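Local coordinates for biofilm-associated surface protein (Staphylococcus aureus, PDB 7C7U) that probably promotes biofilm formation as a cell-wall-anchored surface protein whose calcium-binding region appears to act as a switch over assembly into functional amyloid, at residues K75-I80 / N161-Q166; S184-T189 / T382-L387; Q256-L261 / E360-A365. All coordinates share one frame; numbering follows the deposited sequence.

Contact 1 of 3, residues K75-I80 / N161-Q166; sequences KLDPII and NKLNHQ. With CA (calcium ion), chain C.
Backbone pairing joins K75-I80 to N161-Q166 at one end, and a calcium ion joins them at the other. K75 and Q166 form an antiparallel hydrogen-bonded pair, K75 N reaching Q166 O at 2.9 Å with an almost straight N-H...O angle of 178° and Q166 N answering to K75 O. Two residues on, D77 N donates to N164 O.

The side chain of D77 takes over where the strand ends. With CG anti to the backbone N (chi1 -163°), its carboxylate reaches across to 161-166, and each oxygen has two partners. D77 OD2 accepts from N164 N at 2.9 Å, on its anti side but out of the carboxylate plane, and binds calcium at 2.4 Å. D77 OD1 caps the helix that follows by accepting from I79 N, and it also takes a hydrogen bond from a water on the metal.

Five further oxygens, N161 OD1 at 2.3 Å from the calcium, K162 O, N164 OD1 and two waters, complete a six-oxygen shell with D77 OD2. The N164 amide is held by a hydrogen bond from ND2 to T384 OG1, while the K162 ammonium forms a salt bridge with D192.

Apolar packing is slight: L163 CD2 lies 3.8 Å from I79 CB, the two side chains crossing nearly at right angles. The whole is a calcium site at a strand-to-helix junction, in which the N-cap aspartate is also a metal ligand.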
loop_
_atom_site.group_PDB
_atom_site.type_symbol
_atom_site.label_atom_id
_atom_site.label_comp_id
_atom_site.label_asym_id
_atom_site.label_seq_id
_atom_site.Cartn_x
_atom_site.Cartn_y
_atom_site.Cartn_z
ATOM N N LYS A 75 7.503 -5.652 -14.457
ATOM C CA LYS A 75 8.217 -5.988 -13.227
ATOM C C LYS A 75 8.430 -7.490 -13.167
ATOM O O LYS A 75 7.461 -8.252 -13.211
ATOM C CB LYS A 75 7.435 -5.519 -12.004
ATOM C CG LYS A 75 8.040 -5.958 -10.684
ATOM C CD LYS A 75 7.328 -5.307 -9.501
ATOM C CE LYS A 75 7.702 -6.011 -8.207
ATOM N NZ LYS A 75 9.179 -6.039 -7.935
ATOM N N LEU A 76 9.678 -7.907 -13.008
ATOM C CA LEU A 76 10.047 -9.304 -13.125
ATOM C C LEU A 76 10.553 -9.850 -11.799
ATOM O O LEU A 76 11.184 -9.143 -11.015
ATOM C CB LEU A 76 11.122 -9.497 -14.186
ATOM C CG LEU A 76 10.678 -9.043 -15.581
ATOM C CD1 LEU A 76 11.886 -8.953 -16.495
ATOM C CD2 LEU A 76 9.650 -10.008 -16.127
ATOM N N ASP A 77 10.288 -11.128 -11.594
ATOM C CA ASP A 77 10.790 -11.846 -10.442
ATOM C C ASP A 77 12.287 -11.589 -10.264
ATOM O O ASP A 77 13.036 -11.578 -11.252
ATOM C CB ASP A 77 10.530 -13.338 -10.627
ATOM C CG ASP A 77 10.645 -14.109 -9.347
ATOM O OD1 ASP A 77 11.789 -14.430 -8.936
ATOM O OD2 ASP A 77 9.587 -14.385 -8.753
ATOM N N PRO A 78 12.749 -11.360 -9.025
ATOM C CA PRO A 78 14.192 -11.147 -8.783
ATOM C C PRO A 78 15.108 -12.234 -9.331
ATOM O O PRO A 78 16.231 -11.930 -9.757
ATOM C CB PRO A 78 14.272 -11.085 -7.248
ATOM C CG PRO A 78 12.918 -10.647 -6.812
ATOM C CD PRO A 78 11.939 -11.190 -7.804
ATOM N N ILE A 79 14.685 -13.495 -9.298
ATOM C CA ILE A 79 15.490 -14.553 -9.906
ATOM C C ILE A 79 15.820 -14.214 -11.357
ATOM O O ILE A 79 16.963 -14.386 -11.810
ATOM C CB ILE A 79 14.762 -15.905 -9.802
ATOM C CG1 ILE A 79 14.582 -16.318 -8.340
ATOM C CG2 ILE A 79 15.530 -16.967 -10.562
ATOM C CD1 ILE A 79 15.880 -16.624 -7.633
ATOM N N ILE A 80 14.822 -13.721 -12.104
ATOM C CA ILE A 80 15.025 -13.306 -13.496
ATOM C C ILE A 80 15.696 -11.939 -13.564
ATOM O O ILE A 80 16.690 -11.757 -14.274
ATOM C CB ILE A 80 13.680 -13.290 -14.259
ATOM C CG1 ILE A 80 12.975 -14.647 -14.234
ATOM C CG2 ILE A 80 13.889 -12.853 -15.699
ATOM C CD1 ILE A 80 13.715 -15.730 -14.928
ATOM N N ASN A 161 7.201 -21.219 -4.739
ATOM C CA ASN A 161 7.632 -19.860 -5.044
ATOM C C ASN A 161 7.718 -19.748 -6.569
ATOM O O ASN A 161 8.682 -20.223 -7.167
ATOM C CB ASN A 161 8.977 -19.590 -4.387
ATOM C CG ASN A 161 9.447 -18.162 -4.557
ATOM O OD1 ASN A 161 8.902 -17.396 -5.363
ATOM N ND2 ASN A 161 10.486 -17.796 -3.799
ATOM N N LYS A 162 6.740 -19.082 -7.188
ATOM C CA LYS A 162 6.710 -18.987 -8.649
ATOM C C LYS A 162 7.661 -17.897 -9.127
ATOM O O LYS A 162 8.160 -17.092 -8.350
ATOM C CB LYS A 162 5.302 -18.681 -9.167
ATOM C CG LYS A 162 4.199 -19.579 -8.644
ATOM C CD LYS A 162 4.457 -21.008 -9.041
ATOM C CE LYS A 162 3.239 -21.881 -8.760
ATOM N NZ LYS A 162 3.631 -23.303 -8.951
ATOM N N LEU A 163 7.932 -17.878 -10.429
ATOM C CA LEU A 163 8.660 -16.759 -11.027
ATOM C C LEU A 163 7.617 -15.746 -11.464
ATOM O O LEU A 163 7.006 -15.895 -12.527
ATOM C CB LEU A 163 9.541 -17.219 -12.184
ATOM C CG LEU A 163 10.527 -18.325 -11.796
ATOM C CD1 LEU A 163 11.028 -19.052 -13.038
ATOM C CD2 LEU A 163 11.679 -17.752 -10.978
ATOM N N ASN A 164 7.393 -14.722 -10.637
ATOM C CA ASN A 164 6.250 -13.830 -10.832
ATOM C C ASN A 164 6.544 -12.754 -11.872
ATOM O O ASN A 164 7.699 -12.383 -12.119
ATOM C CB ASN A 164 5.844 -13.166 -9.507
ATOM C CG ASN A 164 5.762 -14.169 -8.368
ATOM O OD1 ASN A 164 6.727 -14.366 -7.646
ATOM N ND2 ASN A 164 4.630 -14.839 -8.239
ATOM N N HIS A 165 5.473 -12.256 -12.494
ATOM C CA HIS A 165 5.579 -11.083 -13.343
ATOM C C HIS A 165 4.371 -10.193 -13.105
ATOM O O HIS A 165 3.319 -10.640 -12.642
ATOM C CB HIS A 165 5.730 -11.432 -14.855
ATOM C CG HIS A 165 4.707 -12.384 -15.406
ATOM N ND1 HIS A 165 3.390 -12.037 -15.605
ATOM C CD2 HIS A 165 4.832 -13.656 -15.867
ATOM C CE1 HIS A 165 2.739 -13.053 -16.144
ATOM N NE2 HIS A 165 3.590 -14.052 -16.310
ATOM N N GLN A 166 4.552 -8.917 -13.389
ATOM C CA GLN A 166 3.467 -7.956 -13.318
ATOM C C GLN A 166 3.667 -6.924 -14.412
ATOM O O GLN A 166 4.798 -6.559 -14.734
ATOM C CB GLN A 166 3.435 -7.283 -11.925
ATOM C CG GLN A 166 2.262 -6.360 -11.688
ATOM C CD GLN A 166 2.431 -5.567 -10.401
ATOM O OE1 GLN A 166 3.523 -5.075 -10.111
ATOM N NE2 GLN A 166 1.359 -5.441 -9.629
HETATM CA CA CA C . 8.817 -15.533 -6.760
HETATM O O HOH W 1 11.155 -16.030 -6.822
HETATM O O HOH W 2 7.359 -14.933 -4.942
#

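Contact 2 of 3, residues S184-T189 / T382-L387; sequences SGYFLT and TSTLAL
This is a buried crossing between two strands of different sheets, held by side-chain-to-backbone hydrogen bonds in place of strand pairing. Strand 183-187 belongs to the large mixed sheet and strand 381-388 is the outermost strand of a four-stranded antiparallel sheet; the axes of their segments 184-187 and 382-387 come within 3.7 Å at 111°. At the crossing G185 CA sits 3.7 Å from S383 CA, and the absence of a side chain on G185 lets T382 OG1 come in beside it.

Three hydroxyls do the binding. S184 OG accepts from T384 N at 2.9 Å in a nearly straight bond (173°), and a water bridges S184 OG and T384 O. T382 OG1, placed between its own backbone N and carbonyl carbon (chi1 57°), accepts from Y186 N at 3.2 Å. T384 OG1 donates to G185 O from well above the carbonyl plane. Because the edge strand of the four-stranded sheet passes strand 183-187 of the mixed sheet at so steep an angle, no beta pairing forms between them, and these hydroxyls link the two sheets instead.

Y186 supplies the apolar part. Its ring crosses the T382 side chain at about a right angle, with Y186 CE2 3.6 Å from T382 CB. T382 CG2 rests over one face, 4.0 Å from the centroid of the Y186 ring and offset toward the rim, a CH-pi contact, while S383 O and T384 OG1 lie at the ring's edge. L195 of helix 193-199 also packs against Y186.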
loop_
_atom_site.group_PDB
_atom_site.type_symbol
_atom_site.label_atom_id
_atom_site.label_comp_id
_atom_site.label_asym_id
_atom_site.label_seq_id
_atom_site.Cartn_x
_atom_site.Cartn_y
_atom_site.Cartn_z
ATOM N N SER A 184 -1.081 -9.461 -13.825
ATOM C CA SER A 184 0.041 -10.167 -13.209
ATOM C C SER A 184 -0.008 -11.622 -13.661
ATOM O O SER A 184 -0.798 -11.985 -14.538
ATOM C CB SER A 184 0.024 -10.031 -11.679
ATOM O OG SER A 184 -1.173 -10.550 -11.090
ATOM N N GLY A 185 0.847 -12.448 -13.064
ATOM C CA GLY A 185 0.935 -13.863 -13.383
ATOM C C GLY A 185 2.280 -14.445 -12.968
ATOM O O GLY A 185 3.009 -13.867 -12.159
ATOM N N TYR A 186 2.592 -15.608 -13.536
ATOM C CA TYR A 186 3.889 -16.201 -13.289
ATOM C C TYR A 186 4.253 -17.057 -14.487
ATOM O O TYR A 186 3.370 -17.572 -15.174
ATOM C CB TYR A 186 3.923 -17.030 -11.998
ATOM C CG TYR A 186 2.868 -18.116 -11.886
ATOM C CD1 TYR A 186 3.141 -19.425 -12.290
ATOM C CD2 TYR A 186 1.625 -17.852 -11.341
ATOM C CE1 TYR A 186 2.186 -20.424 -12.166
ATOM C CE2 TYR A 186 0.668 -18.848 -11.204
ATOM C CZ TYR A 186 0.959 -20.132 -11.633
ATOM O OH TYR A 186 0.016 -21.127 -11.515
ATOM N N PHE A 187 5.560 -17.174 -14.730
ATOM C CA PHE A 187 6.078 -18.004 -15.813
ATOM C C PHE A 187 5.862 -19.470 -15.495
ATOM O O PHE A 187 6.026 -19.903 -14.351
ATOM C CB PHE A 187 7.566 -17.758 -16.012
ATOM C CG PHE A 187 7.898 -16.381 -16.482
ATOM C CD1 PHE A 187 7.828 -16.058 -17.833
ATOM C CD2 PHE A 187 8.318 -15.410 -15.575
ATOM C CE1 PHE A 187 8.158 -14.782 -18.265
ATOM C CE2 PHE A 187 8.653 -14.142 -16.000
ATOM C CZ PHE A 187 8.556 -13.816 -17.347
ATOM N N LEU A 188 5.498 -20.243 -16.509
ATOM C CA LEU A 188 5.277 -21.665 -16.321
ATOM C C LEU A 188 6.605 -22.394 -16.468
ATOM O O LEU A 188 7.367 -22.123 -17.403
ATOM C CB LEU A 188 4.252 -22.203 -17.318
ATOM C CG LEU A 188 2.864 -21.574 -17.238
ATOM C CD1 LEU A 188 1.878 -22.213 -18.195
ATOM C CD2 LEU A 188 2.335 -21.613 -15.802
ATOM N N THR A 189 6.897 -23.275 -15.522
ATOM C CA THR A 189 8.076 -24.131 -15.564
ATOM C C THR A 189 7.633 -25.580 -15.499
ATOM O O THR A 189 6.441 -25.883 -15.357
ATOM C CB THR A 189 9.037 -23.846 -14.400
ATOM O OG1 THR A 189 8.464 -24.335 -13.179
ATOM C CG2 THR A 189 9.363 -22.365 -14.289
ATOM N N THR A 382 -2.953 -16.683 -15.430
ATOM C CA THR A 382 -2.462 -16.783 -14.066
ATOM C C THR A 382 -2.498 -15.402 -13.458
ATOM O O THR A 382 -2.728 -14.413 -14.149
ATOM C CB THR A 382 -1.040 -17.345 -14.017
ATOM O OG1 THR A 382 -0.172 -16.512 -14.806
ATOM C CG2 THR A 382 -1.006 -18.791 -14.535
ATOM N N SER A 383 -2.279 -15.343 -12.141
ATOM C CA SER A 383 -2.201 -14.051 -11.467
ATOM C C SER A 383 -1.380 -14.236 -10.204
ATOM O O SER A 383 -1.207 -15.364 -9.714
ATOM C CB SER A 383 -3.580 -13.475 -11.130
ATOM O OG SER A 383 -4.387 -14.424 -10.458
ATOM N N THR A 384 -0.882 -13.109 -9.694
ATOM C CA THR A 384 -0.096 -13.031 -8.466
ATOM C C THR A 384 -0.669 -11.925 -7.586
ATOM O O THR A 384 -0.835 -10.796 -8.049
ATOM C CB THR A 384 1.386 -12.724 -8.757
ATOM O OG1 THR A 384 2.017 -13.834 -9.399
ATOM C CG2 THR A 384 2.159 -12.476 -7.437
ATOM N N LEU A 385 -0.953 -12.247 -6.318
ATOM C CA LEU A 385 -1.268 -11.230 -5.299
ATOM C C LEU A 385 -0.016 -11.024 -4.449
ATOM O O LEU A 385 0.417 -11.939 -3.742
ATOM C CB LEU A 385 -2.469 -11.645 -4.446
ATOM C CG LEU A 385 -2.761 -10.752 -3.196
ATOM C CD1 LEU A 385 -3.343 -9.433 -3.646
ATOM C CD2 LEU A 385 -3.685 -11.483 -2.262
ATOM N N ALA A 386 0.612 -9.849 -4.586
ATOM C CA ALA A 386 1.880 -9.518 -3.933
ATOM C C ALA A 386 1.568 -8.679 -2.688
ATOM O O ALA A 386 1.433 -7.459 -2.758
ATOM C CB ALA A 386 2.798 -8.763 -4.887
ATOM N N LEU A 387 1.383 -9.353 -1.564
ATOM C CA LEU A 387 1.177 -8.675 -0.290
ATOM C C LEU A 387 2.512 -8.267 0.317
ATOM O O LEU A 387 3.496 -9.017 0.264
ATOM C CB LEU A 387 0.419 -9.580 0.677
ATOM C CG LEU A 387 -0.992 -9.943 0.259
ATOM C CD1 LEU A 387 -1.719 -10.692 1.367
ATOM C CD2 LEU A 387 -1.756 -8.680 -0.170
HETATM O O HOH W 3 -2.313 -8.780 -9.818
#

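Contact 3 of 3, residues Q256-L261 / E360-A365; sequences QIDKDL and EDFTFA
Q256 and A365 open the contact as an antiparallel hydrogen-bonded pair that satisfies both backbones. Q256 N donates to A365 O at 2.8 Å, and A365 N returns a longer bond to Q256 O. Q256 O also has F364 CA close by as a CA-H...O contact. The side-chain amide of Q256 brings OE1 near A365 CB, and its NE2 donates to D194.

Past this pair strand 252-257 gives way to a 3-10 turn, and D258 serves both sides of the break. A chi1 of -166° extends the D258 carboxylate toward T363 of strand 359-369. There D258 OD2 accepts from T363 N at 2.9 Å through its anti lone pair, in a bond of 160°; a water 2.6 Å from T363 OG1 also lies by D258 OD2, placed to donate to it. D258 OD1 uses its own anti lone pair for D260 N, at 2.9 Å, which makes an Asx turn, and L261 N donates to D258 O in the same turn. One aspartate thus satisfies a strand N-H with one oxygen and a turn N-H with the other, where strand 252-257 leaves the four-stranded antiparallel sheet beside strand 359-369.

The acidic D260 OD2 and E360 OE2 approach to 3.9 Å, a like-charge pair that may be eased by the salt bridge of D260 OD1 with K259 NZ, whose hydrogen bond is weak, and by the weak, long ion pair of E360 with K357.

On the face bearing the phenylalanines, L261 spans both rings. L261 CD2 sits over one face of F362, 3.9 Å from the ring centroid, whereas L261 CD1 meets the edge of F364 near CZ. D260 CB lies in plane at the F362 edge, and L329 of strand 323-331 packs against L261 and F364.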
loop_
_atom_site.group_PDB
_atom_site.type_symbol
_atom_site.label_atom_id
_atom_site.label_comp_id
_atom_site.label_asym_id
_atom_site.label_seq_id
_atom_site.Cartn_x
_atom_site.Cartn_y
_atom_site.Cartn_z
ATOM N N GLN A 256 -7.732 -22.125 -9.716
ATOM C CA GLN A 256 -6.766 -22.579 -8.719
ATOM C C GLN A 256 -6.536 -21.437 -7.738
ATOM O O GLN A 256 -6.120 -20.346 -8.139
ATOM C CB GLN A 256 -5.452 -23.015 -9.382
ATOM C CG GLN A 256 -5.635 -24.141 -10.453
ATOM C CD GLN A 256 -4.314 -24.786 -10.898
ATOM O OE1 GLN A 256 -3.247 -24.185 -10.780
ATOM N NE2 GLN A 256 -4.389 -26.013 -11.435
ATOM N N ILE A 257 -6.819 -21.675 -6.457
ATOM C CA ILE A 257 -6.635 -20.665 -5.409
ATOM C C ILE A 257 -5.435 -21.086 -4.566
ATOM O O ILE A 257 -5.362 -22.236 -4.122
ATOM C CB ILE A 257 -7.904 -20.506 -4.547
ATOM C CG1 ILE A 257 -9.153 -20.352 -5.420
ATOM C CG2 ILE A 257 -7.794 -19.306 -3.543
ATOM C CD1 ILE A 257 -9.158 -19.086 -6.287
ATOM N N ASP A 258 -4.487 -20.170 -4.370
ATOM C CA ASP A 258 -3.282 -20.461 -3.598
ATOM C C ASP A 258 -3.634 -21.124 -2.268
ATOM O O ASP A 258 -4.409 -20.578 -1.477
ATOM C CB ASP A 258 -2.507 -19.165 -3.351
ATOM C CG ASP A 258 -1.097 -19.412 -2.856
ATOM O OD1 ASP A 258 -0.927 -20.099 -1.828
ATOM O OD2 ASP A 258 -0.148 -18.928 -3.494
ATOM N N LYS A 259 -3.072 -22.311 -2.045
ATOM C CA LYS A 259 -3.366 -23.095 -0.846
ATOM C C LYS A 259 -3.088 -22.319 0.457
ATOM O O LYS A 259 -3.766 -22.539 1.465
ATOM C CB LYS A 259 -2.568 -24.399 -0.889
ATOM C CG LYS A 259 -1.067 -24.215 -0.860
ATOM C CD LYS A 259 -0.354 -25.566 -0.990
ATOM C CE LYS A 259 1.153 -25.405 -0.849
ATOM N NZ LYS A 259 1.476 -24.825 0.504
ATOM N N ASP A 260 -2.103 -21.421 0.469
ATOM C CA ASP A 260 -1.815 -20.691 1.707
ATOM C C ASP A 260 -2.870 -19.661 2.069
ATOM O O ASP A 260 -2.861 -19.170 3.200
ATOM C CB ASP A 260 -0.457 -19.996 1.633
ATOM C CG ASP A 260 0.691 -20.975 1.627
ATOM O OD1 ASP A 260 0.493 -22.094 2.130
ATOM O OD2 ASP A 260 1.781 -20.629 1.134
ATOM N N LEU A 261 -3.762 -19.299 1.155
ATOM C CA LEU A 261 -4.851 -18.413 1.535
ATOM C C LEU A 261 -6.012 -19.166 2.162
ATOM O O LEU A 261 -6.860 -18.546 2.804
ATOM C CB LEU A 261 -5.345 -17.626 0.315
ATOM C CG LEU A 261 -4.472 -16.439 -0.071
ATOM C CD1 LEU A 261 -5.033 -15.720 -1.282
ATOM C CD2 LEU A 261 -4.375 -15.485 1.132
ATOM N N GLU A 360 4.720 -11.586 1.042
ATOM C CA GLU A 360 4.270 -12.912 0.664
ATOM C C GLU A 360 3.497 -12.814 -0.645
ATOM O O GLU A 360 2.596 -11.982 -0.780
ATOM C CB GLU A 360 3.394 -13.555 1.749
ATOM C CG GLU A 360 3.353 -15.081 1.597
ATOM C CD GLU A 360 2.598 -15.802 2.710
ATOM O OE1 GLU A 360 2.147 -15.152 3.673
ATOM O OE2 GLU A 360 2.447 -17.034 2.610
ATOM N N ASP A 361 3.845 -13.672 -1.587
ATOM C CA ASP A 361 3.152 -13.773 -2.871
ATOM C C ASP A 361 2.184 -14.945 -2.862
ATOM O O ASP A 361 2.527 -16.038 -2.398
ATOM C CB ASP A 361 4.150 -13.972 -4.006
ATOM C CG ASP A 361 4.991 -12.754 -4.246
ATOM O OD1 ASP A 361 4.455 -11.632 -4.105
ATOM O OD2 ASP A 361 6.185 -12.914 -4.555
ATOM N N PHE A 362 0.984 -14.726 -3.413
ATOM C CA PHE A 362 0.028 -15.799 -3.633
ATOM C C PHE A 362 -0.314 -15.860 -5.115
ATOM O O PHE A 362 -0.449 -14.825 -5.765
ATOM C CB PHE A 362 -1.239 -15.617 -2.804
ATOM C CG PHE A 362 -0.957 -15.399 -1.327
ATOM C CD1 PHE A 362 -0.674 -14.137 -0.850
ATOM C CD2 PHE A 362 -0.934 -16.464 -0.453
ATOM C CE1 PHE A 362 -0.381 -13.922 0.506
ATOM C CE2 PHE A 362 -0.650 -16.262 0.901
ATOM C CZ PHE A 362 -0.379 -14.990 1.370
ATOM N N THR A 363 -0.424 -17.067 -5.644
ATOM C CA THR A 363 -0.630 -17.242 -7.077
ATOM C C THR A 363 -1.940 -17.957 -7.338
ATOM O O THR A 363 -2.443 -18.694 -6.487
ATOM C CB THR A 363 0.545 -17.989 -7.716
ATOM O OG1 THR A 363 0.806 -19.178 -6.983
ATOM C CG2 THR A 363 1.795 -17.110 -7.702
ATOM N N PHE A 364 -2.513 -17.682 -8.522
ATOM C CA PHE A 364 -3.823 -18.172 -8.926
ATOM C C PHE A 364 -3.780 -18.501 -10.413
ATOM O O PHE A 364 -2.899 -18.024 -11.140
ATOM C CB PHE A 364 -4.924 -17.143 -8.678
ATOM C CG PHE A 364 -4.838 -16.507 -7.328
ATOM C CD1 PHE A 364 -3.957 -15.462 -7.100
ATOM C CD2 PHE A 364 -5.589 -17.002 -6.281
ATOM C CE1 PHE A 364 -3.853 -14.889 -5.827
ATOM C CE2 PHE A 364 -5.484 -16.436 -5.014
ATOM C CZ PHE A 364 -4.616 -15.385 -4.799
ATOM N N ALA A 365 -4.734 -19.325 -10.843
ATOM C CA ALA A 365 -4.897 -19.664 -12.266
ATOM C C ALA A 365 -6.370 -19.891 -12.584
ATOM O O ALA A 365 -7.160 -20.295 -11.719
ATOM C CB ALA A 365 -4.068 -20.901 -12.670
HETATM O O HOH W 4 2.472 -19.442 -5.007
#

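The three contacts run through two abutting sheets. Contact 1 lies in the large mixed sheet, contact 3 in the four-stranded one, and contact 2 joins them: its strand 183-187 pairs with strand 163-171 of contact 1, and its strand 381-388 pairs with strand 359-369 of contact 3. Contact 2 is the buried one and relies on hydroxyls, whereas contacts 1 and 3 are partly buried and each carries an aspartate at the end of a strand. D77 and D258 both accept a strand N-H and a turn or helix N-H, yet only D77 binds calcium. Contacts 1 and 3 also touch directly, K162 and N164 packing against T363.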